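Uncharacterized protein (Shigella flexneri 5a str. M90T, PDB 5EUR) is of unknown function and has a mostly helical chain, with a small antiparallel sheet, that assembles with further copies of itself. Local coordinates at residues 8-13 and 19-24. Numbering follows the deposited sequence.
Sequences LDIALS and VLVFGQ
The carbonyl oxygen of Leu20 is gripped from more than one direction: the amide N of Ala11 donates to Leu20 O at 2.9 Å, the CA-H of Ile10 points at it, and a water 2.6 Å from Leu20 O probably donates, although it has other acceptors to serve. This oxygen lies within an antiparallel beta hairpin, where strand 10-12 pairs with the central strand of a three-stranded sheet. Leu20 N returns the bond to Ala11 O (2.8 Å, 163° at the hydrogen), and the small methyl of Ala11 sits beside Leu20 CB on one face. The opposite face carries Ile10, Leu12, Val19 and Val21, branched apolar side chains suited to packing against helix 28-43 and nearby loops. There Leu12, with CG anti to its backbone N (chi1 -174°), brings CD1 to 3.7 Å from Val19 CG1.

Beyond the paired strands, Phe22 N donates to Asp9 O at 3.0 Å, where a type I' turn reverses the chain from Val21 to Gln24. Both central residues have positive phi, easy for Gly23, which lacks a side chain, whereas Phe22 adopts it despite its CB. Asp9 N and CB lie over one face of the Phe22 ring, CB 4.1 Å from the centroid in a CH-pi contact, while Leu8 CD2 reaches CE2. A second water links the carboxylate to the turn, donating to Asp9 OD2 at 2.6 Å and accepting from Gly23 N at 2.9 Å.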
loop_
_atom_site.group_PDB
_atom_site.type_symbol
_atom_site.label_atom_id
_atom_site.label_comp_id
_atom_site.label_asym_id
_atom_site.label_seq_id
_atom_site.Cartn_x
_atom_site.Cartn_y
_atom_site.Cartn_z
ATOM N N LEU A 8 -7.791 -4.297 -12.231
ATOM C CA LEU A 8 -7.461 -3.115 -11.447
ATOM C C LEU A 8 -8.239 -1.919 -11.964
ATOM O O LEU A 8 -8.164 -1.580 -13.149
ATOM C CB LEU A 8 -5.961 -2.834 -11.486
ATOM C CG LEU A 8 -5.028 -3.943 -10.987
ATOM C CD1 LEU A 8 -3.583 -3.471 -11.093
ATOM C CD2 LEU A 8 -5.362 -4.347 -9.548
ATOM N N ASP A 9 -8.982 -1.292 -11.063
ATOM C CA ASP A 9 -9.785 -0.113 -11.354
ATOM C C ASP A 9 -8.881 1.089 -11.142
ATOM O O ASP A 9 -8.783 1.618 -10.034
ATOM C CB ASP A 9 -11.002 -0.075 -10.439
ATOM C CG ASP A 9 -11.832 1.173 -10.618
ATOM O OD1 ASP A 9 -11.706 1.832 -11.673
ATOM O OD2 ASP A 9 -12.604 1.500 -9.694
ATOM N N ILE A 10 -8.203 1.517 -12.211
ATOM C CA ILE A 10 -7.238 2.610 -12.147
ATOM C C ILE A 10 -7.620 3.686 -13.156
ATOM O O ILE A 10 -7.732 3.411 -14.357
ATOM C CB ILE A 10 -5.799 2.144 -12.438
ATOM C CG1 ILE A 10 -5.369 0.993 -11.533
ATOM C CG2 ILE A 10 -4.839 3.301 -12.271
ATOM C CD1 ILE A 10 -4.097 0.317 -12.064
ATOM N N ALA A 11 -7.742 4.918 -12.680
ATOM C CA ALA A 11 -7.916 6.070 -13.553
ATOM C C ALA A 11 -6.829 7.079 -13.244
ATOM O O ALA A 11 -6.597 7.400 -12.076
ATOM C CB ALA A 11 -9.296 6.703 -13.374
ATOM N N LEU A 12 -6.175 7.580 -14.284
ATOM C CA LEU A 12 -5.143 8.594 -14.137
ATOM C C LEU A 12 -5.781 9.975 -14.237
ATOM O O LEU A 12 -6.626 10.219 -15.103
ATOM C CB LEU A 12 -4.076 8.396 -15.219
ATOM C CG LEU A 12 -2.793 9.223 -15.263
ATOM C CD1 LEU A 12 -2.033 9.104 -13.959
ATOM C CD2 LEU A 12 -1.913 8.734 -16.403
ATOM N N SER A 13 -5.394 10.867 -13.332
ATOM C CA SER A 13 -5.946 12.214 -13.302
ATOM C C SER A 13 -5.525 12.995 -14.545
ATOM O O SER A 13 -4.533 12.679 -15.203
ATOM C CB SER A 13 -5.487 12.958 -12.044
ATOM O OG SER A 13 -4.107 13.310 -12.104
ATOM N N VAL A 19 -3.769 9.085 -9.103
ATOM C CA VAL A 19 -4.549 8.004 -9.667
ATOM C C VAL A 19 -5.699 7.741 -8.706
ATOM O O VAL A 19 -5.630 8.056 -7.515
ATOM C CB VAL A 19 -3.720 6.715 -9.890
ATOM C CG1 VAL A 19 -2.701 6.919 -11.026
ATOM C CG2 VAL A 19 -2.985 6.338 -8.632
ATOM N N LEU A 20 -6.767 7.186 -9.258
ATOM C CA LEU A 20 -7.925 6.718 -8.510
ATOM C C LEU A 20 -7.978 5.208 -8.691
ATOM O O LEU A 20 -8.206 4.716 -9.804
ATOM C CB LEU A 20 -9.201 7.397 -9.007
ATOM C CG LEU A 20 -10.470 7.065 -8.231
ATOM C CD1 LEU A 20 -10.376 7.655 -6.835
ATOM C CD2 LEU A 20 -11.661 7.641 -8.978
ATOM N N VAL A 21 -7.726 4.482 -7.601
ATOM C CA VAL A 21 -7.560 3.034 -7.595
ATOM C C VAL A 21 -8.605 2.484 -6.635
ATOM O O VAL A 21 -8.507 2.706 -5.426
ATOM C CB VAL A 21 -6.144 2.619 -7.163
ATOM C CG1 VAL A 21 -5.942 1.102 -7.328
ATOM C CG2 VAL A 21 -5.083 3.399 -7.944
ATOM N N PHE A 22 -9.614 1.796 -7.165
ATOM C CA PHE A 22 -10.674 1.219 -6.323
ATOM C C PHE A 22 -11.242 2.253 -5.344
ATOM O O PHE A 22 -11.433 1.984 -4.159
ATOM C CB PHE A 22 -10.161 -0.023 -5.579
ATOM C CG PHE A 22 -10.000 -1.237 -6.464
ATOM C CD1 PHE A 22 -11.106 -1.838 -7.041
ATOM C CD2 PHE A 22 -8.750 -1.783 -6.699
ATOM C CE1 PHE A 22 -10.965 -2.956 -7.850
ATOM C CE2 PHE A 22 -8.596 -2.901 -7.512
ATOM C CZ PHE A 22 -9.704 -3.485 -8.085
ATOM N N GLY A 23 -11.502 3.460 -5.849
ATOM C CA GLY A 23 -12.088 4.524 -5.058
ATOM C C GLY A 23 -11.121 5.304 -4.196
ATOM O O GLY A 23 -11.541 6.259 -3.530
ATOM N N GLN A 24 -9.842 4.946 -4.192
ATOM C CA GLN A 24 -8.839 5.597 -3.361
ATOM C C GLN A 24 -7.953 6.473 -4.232
ATOM O O GLN A 24 -7.345 5.983 -5.189
ATOM C CB GLN A 24 -7.982 4.563 -2.633
ATOM C CG GLN A 24 -6.854 5.149 -1.815
ATOM C CD GLN A 24 -7.363 6.007 -0.676
ATOM O OE1 GLN A 24 -8.295 5.624 0.028
ATOM N NE2 GLN A 24 -6.780 7.181 -0.508
HETATM O O HOH W 1 -12.196 3.872 -8.595
HETATM O O HOH W 2 -10.613 4.493 -10.799
#